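Putative mannose-1-phosphate guanylyl transferase (PDB 2CU2) probably transfers a guanylyl group from GTP to mannose 1-phosphate, making GDP-mannose, as in other mannose-1-phosphate guanylyltransferases. Local coordinates at residues A[37-48]-A[108-119]; A[280-291]-A[297-308]. One frame throughout, in Å; residues are numbered along the deposited sequence.

Contact 1: residues A[37-48]-A[108-119]; sequences LLEATLERLAPL and ADHYVGDDEAYR. With SO4 (sulfate ion), chain C.
In the nucleotidyltransferase domain, helix 37-45 packs against the turn after strand 102-107 and the start of helix 115-128, with R44 at the centre. In R44, CG anti to the backbone N (chi1 172°) and an extended chi2 lay CD over one face of the Y118 ring, 3.5 Å from its centroid, a CH-pi contact. The bend at chi3 turns NE toward D115. The guanidinium is held between V112 CB over one face and A40 O over the other. At its edge R44 NE makes a nearly straight salt bridge to D115 OD1 (3.0 Å). The carboxylate is met from above its plane. Waters meet the other two nitrogens: one accepts from R44 NH1, another from R44 NH2 and V112 N. Farther along, R119 NH1 donates to R44 O at 2.9 Å, with that oxygen in the guanidinium plane. P47 lies against a face of the same group, and R119 NH2 hydrogen-bonds O1 of a sulfate (2.7 Å), probably from the crystallisation liquor. At the other end L38 CD1 touches A108 CB at 3.6 Å. L38 and A108 touch V7 of strand 3-8. Both helices rest on the central sheet of a Rossmann-like GT-A fold, joined by a buried arginine.

Contact 2: residues A[280-291]-A[297-308]; sequences RHVALDTFGCVV and VVATLGVSGLVV
Strands 280-284 and 297-301 run parallel at 13°, their axes 4.6 Å apart, R280 level with V297 and L284 with L301. The bonds follow the parallel pattern: R280 O accepts from V298 N, V282 N donates to V298 O, and V282 O accepts from T300 N. Both chains then turn at D285 and G302, at positive phi, and again at G288 and G305. F287 and S304 form a single bridge at the corner before strands 290-293 and 306-311 pair in parallel, V290 with V307. Two successive coils thus stack in register, as expected of the left-handed beta-helix domain of this family. T300 OG1, on strand 297-301, lies between two partners. It is 2.9 Å from H281 NE2 and 2.9 Å from T286 OG1; both are hydrogen bonds, with the donor unsettled. With CG anti to the backbone N (chi1 180°), the imidazole leans across to the neighbouring strand, with NE2 at T300. T300 OG1 and V298 O lie near the ring plane, and V291 CG2 lies over one ring face, toward its rim. With an alanine in place of H281, T300 OG1 would probably have one hydrogen-bonding partner fewer, and a gap would open beside V291 CG2. V291 CG1 and V298 CG1 meet at 3.7 Å, the two side chains passing antiparallel. On the face with V282, its CG2 touches V297 CG1 at 3.7 Å and its CB faces A299 CB. At the second corner C289 SG accepts from L306 N (3.4 Å) and rests near L306 CB. Residues V297 to T300 also pair in parallel with a strand of the second subunit, carrying the sheet across the interface, and A299 packs on W17 of that subunit.

The contacts come in series along the chain: contact 1 closes before contact 2 opens. Their centres lie 30 Å apart and their nearest atoms about 13 Å, without touching. Contact 1 lies in the nucleotidyltransferase domain, beside the large mixed sheet. Contact 2 belongs to the C-terminal beta-helix domain, and the two share no sheet. Helix 261-266 falls between them in sequence and packs on V290 of contact 2. Contact 1 meets no other protein chain, whereas contact 2 joins the second subunit. Contact 1 thus packs the interior of the domain probably responsible for transfer, while contact 2 stacks coils of a domain that also meets the second subunit.

Contact 1: residues A[37-48]-A[108-119]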
loop_
_atom_site.group_PDB
_atom_site.type_symbol
_atom_site.label_atom_id
_atom_site.label_comp_id
_atom_site.label_asym_id
_atom_site.label_seq_id
_atom_site.Cartn_x
_atom_site.Cartn_y
_atom_site.Cartn_z
ATOM N N LEU A 37 9.496 -6.334 20.087
ATOM C CA LEU A 37 9.084 -6.065 21.451
ATOM C C LEU A 37 9.786 -6.992 22.445
ATOM O O LEU A 37 10.066 -6.595 23.577
ATOM C CB LEU A 37 7.563 -6.177 21.564
ATOM C CG LEU A 37 6.837 -5.093 20.751
ATOM C CD1 LEU A 37 5.359 -5.432 20.610
ATOM C CD2 LEU A 37 7.020 -3.740 21.433
ATOM N N LEU A 38 10.083 -8.218 22.026
ATOM C CA LEU A 38 10.767 -9.160 22.907
ATOM C C LEU A 38 12.173 -8.631 23.154
ATOM O O LEU A 38 12.685 -8.683 24.270
ATOM C CB LEU A 38 10.844 -10.558 22.277
ATOM C CG LEU A 38 11.706 -11.567 23.057
ATOM C CD1 LEU A 38 11.180 -11.708 24.478
ATOM C CD2 LEU A 38 11.709 -12.922 22.350
ATOM N N GLU A 39 12.780 -8.098 22.100
ATOM C CA GLU A 39 14.122 -7.538 22.186
ATOM C C GLU A 39 14.188 -6.427 23.239
ATOM O O GLU A 39 15.061 -6.434 24.108
ATOM C CB GLU A 39 14.527 -6.981 20.821
ATOM C CG GLU A 39 16.005 -6.698 20.656
ATOM C CD GLU A 39 16.332 -6.145 19.271
ATOM O OE1 GLU A 39 15.616 -6.485 18.290
ATOM O OE2 GLU A 39 17.312 -5.374 19.170
ATOM N N ALA A 40 13.258 -5.478 23.158
ATOM C CA ALA A 40 13.218 -4.362 24.098
ATOM C C ALA A 40 12.928 -4.855 25.516
ATOM O O ALA A 40 13.429 -4.298 26.489
ATOM C CB ALA A 40 12.149 -3.341 23.662
ATOM N N THR A 41 12.117 -5.906 25.619
ATOM C CA THR A 41 11.749 -6.481 26.908
ATOM C C THR A 41 12.955 -7.097 27.615
ATOM O O THR A 41 13.188 -6.853 28.799
ATOM C CB THR A 41 10.684 -7.590 26.742
ATOM O OG1 THR A 41 9.494 -7.032 26.178
ATOM C CG2 THR A 41 10.363 -8.228 28.093
ATOM N N LEU A 42 13.712 -7.909 26.888
ATOM C CA LEU A 42 14.884 -8.563 27.464
ATOM C C LEU A 42 15.937 -7.538 27.900
ATOM O O LEU A 42 16.556 -7.677 28.954
ATOM C CB LEU A 42 15.487 -9.549 26.449
ATOM C CG LEU A 42 14.552 -10.667 25.950
ATOM C CD1 LEU A 42 15.230 -11.458 24.844
ATOM C CD2 LEU A 42 14.171 -11.579 27.104
ATOM N N GLU A 43 16.128 -6.508 27.087
ATOM C CA GLU A 43 17.108 -5.466 27.377
ATOM C C GLU A 43 16.717 -4.705 28.638
ATOM O O GLU A 43 17.551 -4.372 29.475
ATOM C CB GLU A 43 17.185 -4.512 26.184
ATOM C CG GLU A 43 17.946 -3.241 26.434
ATOM C CD GLU A 43 17.960 -2.341 25.211
ATOM O OE1 GLU A 43 18.397 -1.175 25.344
ATOM O OE2 GLU A 43 17.541 -2.799 24.118
ATOM N N ARG A 44 15.423 -4.445 28.754
ATOM C CA ARG A 44 14.831 -3.733 29.874
ATOM C C ARG A 44 14.914 -4.554 31.168
ATOM O O ARG A 44 15.027 -4.001 32.271
ATOM C CB ARG A 44 13.373 -3.447 29.508
ATOM C CG ARG A 44 12.485 -2.872 30.578
ATOM C CD ARG A 44 11.085 -2.713 29.991
ATOM N NE ARG A 44 11.139 -1.911 28.774
ATOM C CZ ARG A 44 10.623 -2.266 27.601
ATOM N NH1 ARG A 44 9.994 -3.432 27.461
ATOM N NH2 ARG A 44 10.749 -1.451 26.560
ATOM N N LEU A 45 14.857 -5.875 31.024
ATOM C CA LEU A 45 14.886 -6.778 32.171
ATOM C C LEU A 45 16.284 -7.144 32.675
ATOM O O LEU A 45 16.469 -7.349 33.869
ATOM C CB LEU A 45 14.125 -8.068 31.833
ATOM C CG LEU A 45 13.946 -9.136 32.927
ATOM C CD1 LEU A 45 13.156 -8.559 34.086
ATOM C CD2 LEU A 45 13.210 -10.354 32.370
ATOM N N ALA A 46 17.256 -7.221 31.769
ATOM C CA ALA A 46 18.623 -7.609 32.121
ATOM C C ALA A 46 19.188 -7.020 33.415
ATOM O O ALA A 46 19.657 -7.760 34.277
ATOM C CB ALA A 46 19.567 -7.308 30.959
ATOM N N PRO A 47 19.148 -5.686 33.572
ATOM C CA PRO A 47 19.678 -5.047 34.783
ATOM C C PRO A 47 19.026 -5.495 36.088
ATOM O O PRO A 47 19.649 -5.437 37.150
ATOM C CB PRO A 47 19.454 -3.557 34.518
ATOM C CG PRO A 47 19.525 -3.467 33.025
ATOM C CD PRO A 47 18.704 -4.668 32.604
ATOM N N LEU A 48 17.772 -5.934 36.010
ATOM C CA LEU A 48 17.054 -6.372 37.198
ATOM C C LEU A 48 17.197 -7.872 37.434
ATOM O O LEU A 48 17.491 -8.303 38.548
ATOM C CB LEU A 48 15.574 -6.005 37.086
ATOM C CG LEU A 48 14.717 -6.334 38.312
ATOM C CD1 LEU A 48 15.210 -5.525 39.501
ATOM C CD2 LEU A 48 13.255 -6.028 38.029
ATOM N N ALA A 108 5.926 -10.260 26.733
ATOM C CA ALA A 108 7.008 -9.750 25.909
ATOM C C ALA A 108 6.467 -8.930 24.739
ATOM O O ALA A 108 7.201 -8.456 23.884
ATOM C CB ALA A 108 7.812 -10.942 25.393
ATOM N N ASP A 109 5.131 -8.800 24.693
ATOM C CA ASP A 109 4.534 -8.088 23.570
ATOM C C ASP A 109 3.913 -6.751 23.987
ATOM O O ASP A 109 2.905 -6.313 23.452
ATOM C CB ASP A 109 3.489 -8.997 22.914
ATOM C CG ASP A 109 2.335 -9.261 23.879
ATOM O OD1 ASP A 109 2.616 -9.601 25.031
ATOM O OD2 ASP A 109 1.183 -9.198 23.458
ATOM N N HIS A 110 4.537 -6.116 25.001
ATOM C CA HIS A 110 4.057 -4.810 25.445
ATOM C C HIS A 110 5.095 -3.706 25.190
ATOM O O HIS A 110 6.287 -3.956 25.063
ATOM C CB HIS A 110 3.755 -4.897 26.944
ATOM C CG HIS A 110 2.491 -5.687 27.160
ATOM N ND1 HIS A 110 1.881 -5.804 28.366
ATOM C CD2 HIS A 110 1.757 -6.419 26.219
ATOM C CE1 HIS A 110 0.807 -6.589 28.155
ATOM N NE2 HIS A 110 0.708 -6.970 26.879
ATOM N N TYR A 111 4.604 -2.461 25.079
ATOM C CA TYR A 111 5.524 -1.337 24.951
ATOM C C TYR A 111 5.689 -0.601 26.283
ATOM O O TYR A 111 4.731 -0.333 26.995
ATOM C CB TYR A 111 4.977 -0.381 23.894
ATOM C CG TYR A 111 5.732 0.900 23.950
ATOM C CD1 TYR A 111 6.965 1.005 23.315
ATOM C CD2 TYR A 111 5.243 1.975 24.691
ATOM C CE1 TYR A 111 7.700 2.177 23.409
ATOM C CE2 TYR A 111 5.982 3.143 24.795
ATOM C CZ TYR A 111 7.206 3.246 24.160
ATOM O OH TYR A 111 7.943 4.411 24.249
ATOM N N VAL A 112 6.936 -0.287 26.611
ATOM C CA VAL A 112 7.279 0.425 27.835
ATOM C C VAL A 112 8.188 1.571 27.400
ATOM O O VAL A 112 9.160 1.357 26.679
ATOM C CB VAL A 112 8.016 -0.500 28.821
ATOM C CG1 VAL A 112 8.544 0.306 30.009
ATOM C CG2 VAL A 112 7.055 -1.598 29.301
ATOM N N GLY A 113 7.863 2.787 27.816
ATOM C CA GLY A 113 8.665 3.922 27.401
ATOM C C GLY A 113 9.680 4.450 28.397
ATOM O O GLY A 113 10.260 5.510 28.171
ATOM N N ASP A 114 9.907 3.725 29.487
ATOM C CA ASP A 114 10.875 4.158 30.503
ATOM C C ASP A 114 11.400 2.910 31.204
ATOM O O ASP A 114 10.828 2.462 32.197
ATOM C CB ASP A 114 10.197 5.079 31.521
ATOM C CG ASP A 114 11.194 5.810 32.407
ATOM O OD1 ASP A 114 12.291 5.270 32.652
ATOM O OD2 ASP A 114 10.871 6.926 32.874
ATOM N N ASP A 115 12.488 2.357 30.682
ATOM C CA ASP A 115 13.072 1.144 31.230
ATOM C C ASP A 115 13.429 1.231 32.710
ATOM O O ASP A 115 13.170 0.293 33.474
ATOM C CB ASP A 115 14.309 0.750 30.417
ATOM C CG ASP A 115 13.970 0.402 28.979
ATOM O OD1 ASP A 115 12.799 0.575 28.585
ATOM O OD2 ASP A 115 14.875 -0.044 28.241
ATOM N N GLU A 116 14.015 2.351 33.119
ATOM C CA GLU A 116 14.397 2.520 34.515
ATOM C C GLU A 116 13.177 2.528 35.420
ATOM O O GLU A 116 13.148 1.833 36.432
ATOM C CB GLU A 116 15.202 3.812 34.709
ATOM C CG GLU A 116 16.571 3.795 34.036
ATOM C CD GLU A 116 16.550 4.360 32.618
ATOM O OE1 GLU A 116 15.462 4.389 31.993
ATOM O OE2 GLU A 116 17.626 4.783 32.128
ATOM N N ALA A 117 12.166 3.308 35.060
ATOM C CA ALA A 117 10.957 3.373 35.869
ATOM C C ALA A 117 10.277 2.003 35.872
ATOM O O ALA A 117 9.628 1.627 36.845
ATOM C CB ALA A 117 10.012 4.438 35.323
ATOM N N TYR A 118 10.442 1.260 34.783
ATOM C CA TYR A 118 9.851 -0.066 34.664
ATOM C C TYR A 118 10.529 -0.994 35.670
ATOM O O TYR A 118 9.861 -1.723 36.410
ATOM C CB TYR A 118 10.049 -0.602 33.245
ATOM C CG TYR A 118 9.456 -1.977 33.011
ATOM C CD1 TYR A 118 8.180 -2.129 32.465
ATOM C CD2 TYR A 118 10.192 -3.130 33.304
ATOM C CE1 TYR A 118 7.649 -3.396 32.206
ATOM C CE2 TYR A 118 9.676 -4.402 33.050
ATOM C CZ TYR A 118 8.405 -4.529 32.500
ATOM O OH TYR A 118 7.900 -5.785 32.241
ATOM N N ARG A 119 11.859 -0.961 35.700
ATOM C CA ARG A 119 12.600 -1.799 36.634
ATOM C C ARG A 119 12.291 -1.417 38.075
ATOM O O ARG A 119 12.112 -2.283 38.923
ATOM C CB ARG A 119 14.103 -1.700 36.377
ATOM C CG ARG A 119 14.551 -2.436 35.124
ATOM C CD ARG A 119 16.069 -2.540 35.071
ATOM N NE ARG A 119 16.703 -1.258 34.780
ATOM C CZ ARG A 119 16.844 -0.747 33.558
ATOM N NH1 ARG A 119 16.394 -1.406 32.493
ATOM N NH2 ARG A 119 17.444 0.429 33.402
HETATM S S SO4 C . 18.753 0.875 36.725
HETATM O O1 SO4 C . 19.134 1.052 35.363
HETATM O O2 SO4 C . 19.406 1.630 37.736
HETATM O O3 SO4 C . 18.938 -0.623 37.085
HETATM O O4 SO4 C . 17.333 1.097 36.915
HETATM O O HOH W 1 8.995 -4.143 24.816
HETATM O O HOH W 2 14.416 -1.499 26.005
HETATM O O HOH W 3 6.898 -6.216 26.947
HETATM O O HOH W 4 8.764 -1.554 24.840
#

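Contact 2: residues A[280-291]-A[297-308]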
loop_
_atom_site.group_PDB
_atom_site.type_symbol
_atom_site.label_atom_id
_atom_site.label_comp_id
_atom_site.label_asym_id
_atom_site.label_seq_id
_atom_site.Cartn_x
_atom_site.Cartn_y
_atom_site.Cartn_z
ATOM N N ARG A 280 10.339 4.740 3.377
ATOM C CA ARG A 280 10.121 6.187 3.436
ATOM C C ARG A 280 8.661 6.593 3.221
ATOM O O ARG A 280 7.965 6.037 2.368
ATOM C CB ARG A 280 10.998 6.878 2.388
ATOM C CG ARG A 280 10.765 8.381 2.233
ATOM C CD ARG A 280 11.622 8.959 1.092
ATOM N NE ARG A 280 11.464 10.405 0.935
ATOM C CZ ARG A 280 12.131 11.146 0.050
ATOM N NH1 ARG A 280 13.011 10.582 -0.772
ATOM N NH2 ARG A 280 11.917 12.457 -0.018
ATOM N N HIS A 281 8.208 7.574 3.993
ATOM C CA HIS A 281 6.838 8.065 3.875
ATOM C C HIS A 281 6.794 9.413 3.173
ATOM O O HIS A 281 7.331 10.400 3.679
ATOM C CB HIS A 281 6.190 8.238 5.246
ATOM C CG HIS A 281 4.781 8.745 5.180
ATOM N ND1 HIS A 281 4.204 9.487 6.190
ATOM C CD2 HIS A 281 3.825 8.598 4.231
ATOM C CE1 HIS A 281 2.957 9.774 5.865
ATOM N NE2 HIS A 281 2.703 9.245 4.680
ATOM N N VAL A 282 6.156 9.454 2.011
ATOM C CA VAL A 282 6.016 10.702 1.272
ATOM C C VAL A 282 4.619 11.179 1.636
ATOM O O VAL A 282 3.621 10.580 1.231
ATOM C CB VAL A 282 6.121 10.473 -0.248
ATOM C CG1 VAL A 282 5.764 11.751 -0.993
ATOM C CG2 VAL A 282 7.540 10.038 -0.604
ATOM N N ALA A 283 4.552 12.248 2.419
ATOM C CA ALA A 283 3.250 12.745 2.861
ATOM C C ALA A 283 2.881 14.095 2.220
ATOM O O ALA A 283 3.580 15.096 2.343
ATOM C CB ALA A 283 3.276 12.886 4.385
ATOM N N LEU A 284 1.745 14.086 1.492
ATOM C CA LEU A 284 1.265 15.307 0.844
ATOM C C LEU A 284 -0.167 15.647 1.276
ATOM O O LEU A 284 -1.129 14.989 0.914
ATOM C CB LEU A 284 1.307 15.093 -0.671
ATOM C CG LEU A 284 2.721 15.164 -1.253
ATOM C CD1 LEU A 284 2.882 14.296 -2.500
ATOM C CD2 LEU A 284 3.126 16.577 -1.668
ATOM N N ASP A 285 -0.295 16.695 2.111
ATOM C CA ASP A 285 -1.620 17.032 2.620
ATOM C C ASP A 285 -2.218 15.843 3.375
ATOM O O ASP A 285 -3.365 15.470 3.196
ATOM C CB ASP A 285 -2.513 17.379 1.425
ATOM C CG ASP A 285 -3.838 17.937 1.935
ATOM O OD1 ASP A 285 -3.797 18.743 2.869
ATOM O OD2 ASP A 285 -4.888 17.535 1.429
ATOM N N THR A 286 -1.361 15.212 4.202
ATOM C CA THR A 286 -1.803 14.050 4.960
ATOM C C THR A 286 -1.739 14.315 6.463
ATOM O O THR A 286 -0.771 14.862 6.978
ATOM C CB THR A 286 -0.886 12.879 4.601
ATOM O OG1 THR A 286 -1.098 12.514 3.236
ATOM C CG2 THR A 286 -1.200 11.674 5.488
ATOM N N PHE A 287 -2.785 13.926 7.186
ATOM C CA PHE A 287 -2.834 14.166 8.629
ATOM C C PHE A 287 -3.336 12.972 9.426
ATOM O O PHE A 287 -4.008 12.089 8.890
ATOM C CB PHE A 287 -3.736 15.370 8.919
ATOM C CG PHE A 287 -3.286 16.631 8.250
ATOM C CD1 PHE A 287 -2.371 17.481 8.874
ATOM C CD2 PHE A 287 -3.743 16.954 6.972
ATOM C CE1 PHE A 287 -1.913 18.633 8.235
ATOM C CE2 PHE A 287 -3.292 18.104 6.318
ATOM C CZ PHE A 287 -2.374 18.946 6.951
ATOM N N GLY A 288 -2.999 12.964 10.713
ATOM C CA GLY A 288 -3.425 11.909 11.620
ATOM C C GLY A 288 -3.318 10.468 11.151
ATOM O O GLY A 288 -4.119 9.621 11.551
ATOM N N CYS A 289 -2.322 10.168 10.328
ATOM C CA CYS A 289 -2.163 8.804 9.831
ATOM C C CYS A 289 -1.107 7.969 10.549
ATOM O O CYS A 289 -0.261 8.488 11.273
ATOM C CB CYS A 289 -1.834 8.824 8.336
ATOM S SG CYS A 289 -3.221 9.269 7.282
ATOM N N VAL A 290 -1.184 6.659 10.342
ATOM C CA VAL A 290 -0.225 5.721 10.904
ATOM C C VAL A 290 0.306 4.967 9.690
ATOM O O VAL A 290 -0.454 4.288 8.993
ATOM C CB VAL A 290 -0.890 4.721 11.872
ATOM C CG1 VAL A 290 0.091 3.629 12.225
ATOM C CG2 VAL A 290 -1.356 5.441 13.138
ATOM N N VAL A 291 1.602 5.095 9.439
ATOM C CA VAL A 291 2.227 4.455 8.292
ATOM C C VAL A 291 3.358 3.500 8.656
ATOM O O VAL A 291 4.264 3.851 9.413
ATOM C CB VAL A 291 2.820 5.514 7.335
ATOM C CG1 VAL A 291 3.522 4.836 6.174
ATOM C CG2 VAL A 291 1.725 6.454 6.848
ATOM N N VAL A 297 8.900 2.795 -0.699
ATOM C CA VAL A 297 8.293 4.068 -0.335
ATOM C C VAL A 297 6.769 3.950 -0.200
ATOM O O VAL A 297 6.122 3.133 -0.843
ATOM C CB VAL A 297 8.634 5.080 -1.431
ATOM C CG1 VAL A 297 7.856 6.373 -1.207
ATOM C CG2 VAL A 297 10.121 5.380 -1.419
ATOM N N VAL A 298 6.211 4.779 0.700
ATOM C CA VAL A 298 4.762 4.811 0.844
ATOM C C VAL A 298 4.219 6.230 0.682
ATOM O O VAL A 298 4.573 7.147 1.411
ATOM C CB VAL A 298 4.399 4.270 2.226
ATOM C CG1 VAL A 298 2.920 4.525 2.508
ATOM C CG2 VAL A 298 4.666 2.777 2.285
ATOM N N ALA A 299 3.468 6.544 -0.364
ATOM C CA ALA A 299 3.060 7.919 -0.585
ATOM C C ALA A 299 1.574 8.066 -0.316
ATOM O O ALA A 299 0.754 7.289 -0.813
ATOM C CB ALA A 299 3.384 8.349 -2.014
ATOM N N THR A 300 1.233 9.054 0.498
ATOM C CA THR A 300 -0.149 9.323 0.825
ATOM C C THR A 300 -0.410 10.744 0.353
ATOM O O THR A 300 0.415 11.640 0.542
ATOM C CB THR A 300 -0.409 9.168 2.336
ATOM O OG1 THR A 300 0.409 10.088 3.072
ATOM C CG2 THR A 300 -0.064 7.751 2.775
ATOM N N LEU A 301 -1.558 10.934 -0.281
ATOM C CA LEU A 301 -1.921 12.219 -0.833
ATOM C C LEU A 301 -3.357 12.573 -0.458
ATOM O O LEU A 301 -4.303 11.869 -0.834
ATOM C CB LEU A 301 -1.761 12.141 -2.360
ATOM C CG LEU A 301 -0.534 11.552 -3.056
ATOM C CD1 LEU A 301 -0.891 11.178 -4.467
ATOM C CD2 LEU A 301 0.609 12.570 -3.067
ATOM N N GLY A 302 -3.506 13.652 0.305
ATOM C CA GLY A 302 -4.823 14.124 0.704
ATOM C C GLY A 302 -5.711 13.186 1.505
ATOM O O GLY A 302 -6.918 13.120 1.268
ATOM N N VAL A 303 -5.132 12.460 2.457
ATOM C CA VAL A 303 -5.915 11.550 3.287
ATOM C C VAL A 303 -5.645 11.808 4.772
ATOM O O VAL A 303 -4.616 12.377 5.136
ATOM C CB VAL A 303 -5.593 10.066 2.961
ATOM C CG1 VAL A 303 -6.147 9.692 1.592
ATOM C CG2 VAL A 303 -4.099 9.833 2.999
ATOM N N SER A 304 -6.571 11.382 5.622
ATOM C CA SER A 304 -6.437 11.570 7.058
ATOM C C SER A 304 -6.983 10.402 7.862
ATOM O O SER A 304 -7.913 9.725 7.436
ATOM C CB SER A 304 -7.170 12.837 7.494
ATOM O OG SER A 304 -6.525 13.991 6.998
ATOM N N GLY A 305 -6.397 10.191 9.039
ATOM C CA GLY A 305 -6.834 9.137 9.931
ATOM C C GLY A 305 -6.735 7.718 9.413
ATOM O O GLY A 305 -7.465 6.836 9.877
ATOM N N LEU A 306 -5.831 7.478 8.474
ATOM C CA LEU A 306 -5.692 6.137 7.926
ATOM C C LEU A 306 -4.458 5.384 8.406
ATOM O O LEU A 306 -3.460 5.974 8.829
ATOM C CB LEU A 306 -5.639 6.176 6.396
ATOM C CG LEU A 306 -6.843 6.599 5.549
ATOM C CD1 LEU A 306 -6.481 6.443 4.067
ATOM C CD2 LEU A 306 -8.052 5.727 5.874
ATOM N N VAL A 307 -4.556 4.062 8.348
ATOM C CA VAL A 307 -3.442 3.197 8.662
ATOM C C VAL A 307 -3.079 2.626 7.298
ATOM O O VAL A 307 -3.928 2.071 6.607
ATOM C CB VAL A 307 -3.826 2.005 9.580
ATOM C CG1 VAL A 307 -2.713 0.941 9.526
ATOM C CG2 VAL A 307 -4.030 2.476 11.016
ATOM N N VAL A 308 -1.830 2.801 6.890
ATOM C CA VAL A 308 -1.359 2.248 5.628
ATOM C C VAL A 308 -0.129 1.460 6.058
ATOM O O VAL A 308 0.855 2.050 6.507
ATOM C CB VAL A 308 -0.940 3.344 4.635
ATOM C CG1 VAL A 308 -0.584 2.710 3.282
ATOM C CG2 VAL A 308 -2.062 4.357 4.470
#